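Local coordinates for protein gamma-hexachlorocyclohexane dehydrochlorinase (Novosphingobium barchaimii LL02, PDB 5KVB) that probably catalyses two successive 1,2-anti dehydrochlorinations that turn the pollutant gamma-hexachlorocyclohexane (lindane) into a tetrachlorocyclohexadiene, at residues L64-V67 / N68-W72. Sequence-based numbering, arbitrary orientation.
Sequences LDLV and NNVVW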
# COMPACT_ATOMS: atom_id res chain seq x y z
N LEU A 64 -10.14 -21.16 -8.29
CA LEU A 64 -9.10 -21.72 -9.16
C LEU A 64 -9.59 -21.88 -10.60
O LEU A 64 -8.81 -21.72 -11.55
CB LEU A 64 -8.61 -23.05 -8.59
CG LEU A 64 -7.83 -22.92 -7.28
CD1 LEU A 64 -7.29 -24.27 -6.83
CD2 LEU A 64 -6.70 -21.91 -7.42
N ASP A 65 -10.87 -22.19 -10.78
CA ASP A 65 -11.45 -22.26 -12.12
C ASP A 65 -11.38 -20.91 -12.83
O ASP A 65 -10.99 -20.82 -14.00
CB ASP A 65 -12.90 -22.74 -12.04
CG ASP A 65 -13.48 -23.06 -13.40
OD1 ASP A 65 -12.78 -23.71 -14.21
OD2 ASP A 65 -14.64 -22.67 -13.66
N LEU A 66 -11.75 -19.86 -12.12
CA LEU A 66 -11.71 -18.51 -12.66
C LEU A 66 -10.31 -18.10 -13.10
O LEU A 66 -10.13 -17.58 -14.20
CB LEU A 66 -12.25 -17.50 -11.63
CG LEU A 66 -12.11 -16.01 -12.00
CD1 LEU A 66 -12.90 -15.69 -13.28
CD2 LEU A 66 -12.55 -15.13 -10.84
N VAL A 67 -9.31 -18.31 -12.25
CA VAL A 67 -7.98 -17.85 -12.62
C VAL A 67 -7.34 -18.76 -13.67
O VAL A 67 -6.73 -18.27 -14.62
CB VAL A 67 -7.06 -17.68 -11.39
CG1 VAL A 67 -7.57 -16.54 -10.52
CG2 VAL A 67 -6.97 -18.96 -10.58
N ASN A 68 -7.50 -20.08 -13.57
CA ASN A 68 -6.88 -20.97 -14.57
C ASN A 68 -7.49 -20.89 -15.97
O ASN A 68 -6.77 -21.08 -16.96
CB ASN A 68 -6.93 -22.42 -14.10
CG ASN A 68 -5.78 -22.78 -13.19
OD1 ASN A 68 -4.64 -22.90 -13.62
ND2 ASN A 68 -6.08 -22.97 -11.91
N ASN A 69 -8.79 -20.61 -16.06
CA ASN A 69 -9.50 -20.70 -17.34
C ASN A 69 -9.86 -19.35 -17.96
O ASN A 69 -9.94 -19.24 -19.19
CB ASN A 69 -10.77 -21.53 -17.16
CG ASN A 69 -10.48 -22.96 -16.77
OD1 ASN A 69 -9.65 -23.64 -17.38
ND2 ASN A 69 -11.16 -23.43 -15.73
N VAL A 70 -10.07 -18.33 -17.14
CA VAL A 70 -10.45 -17.02 -17.66
C VAL A 70 -9.32 -16.00 -17.52
O VAL A 70 -8.95 -15.35 -18.50
CB VAL A 70 -11.71 -16.46 -16.95
CG1 VAL A 70 -12.11 -15.12 -17.54
CG2 VAL A 70 -12.86 -17.45 -17.05
N VAL A 71 -8.74 -15.86 -16.33
CA VAL A 71 -7.81 -14.76 -16.09
C VAL A 71 -6.38 -15.05 -16.56
O VAL A 71 -5.87 -14.34 -17.43
CB VAL A 71 -7.78 -14.36 -14.61
CG1 VAL A 71 -6.81 -13.22 -14.40
CG2 VAL A 71 -9.18 -13.96 -14.15
N TRP A 72 -5.74 -16.08 -16.00
CA TRP A 72 -4.33 -16.33 -16.29
C TRP A 72 -4.03 -16.54 -17.79
O TRP A 72 -3.02 -16.04 -18.28
CB TRP A 72 -3.79 -17.53 -15.48
CG TRP A 72 -3.67 -17.25 -13.96
CD1 TRP A 72 -3.63 -16.03 -13.36
CD2 TRP A 72 -3.56 -18.22 -12.90
NE1 TRP A 72 -3.51 -16.17 -12.00
CE2 TRP A 72 -3.46 -17.50 -11.69
CE3 TRP A 72 -3.54 -19.62 -12.86
CZ2 TRP A 72 -3.34 -18.14 -10.45
CZ3 TRP A 72 -3.42 -20.24 -11.63
CH2 TRP A 72 -3.32 -19.50 -10.44
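Val67 lies against one face of the Trp72 indole, the two side chains running alongside each other and pointing the same way. CG2 of Val67 stands 3.7 Å from the centroid of the six-membered ring of Trp72 and 12° off its normal, which identifies a CH-pi contact over the face; CB of Val67 meets CE2 of Trp72 at 3.6 Å. With CG1 anti to the carbonyl carbon (chi1 -68°), Val67 places CG2 between its backbone N and carbonyl carbon, and this branch reaches the six-membered ring. The backbone is consistent with this i, i+5 pairing: the N of Trp72 bonds to the O of Val67 (2.8 Å), and the N of Val71 to the O of Leu66 (3.1 Å), both i+5 bonds of a pi-type turn. The same Leu66 O also accepts the i+4 N-H of Val70. Leu66 meets Val70 and Val71 obliquely, its CD1 3.9 Å from CB of Val70. Asn68 folds back on the helix, its ND2 donating to Leu64 O (3.0 Å) from 38° above the carbonyl plane, while its backbone N approaches from the opposite face; ND2 also bonds Glu36. Within this NTF2-like fold, Leu66 packs on strands 47-51 and 55-58, Val67 on Trp49 and on Leu39 of helix 36-40, and the Trp72 indole, hydrogen-bonded through NE1 to Val31 O, links this segment to helix 10-33.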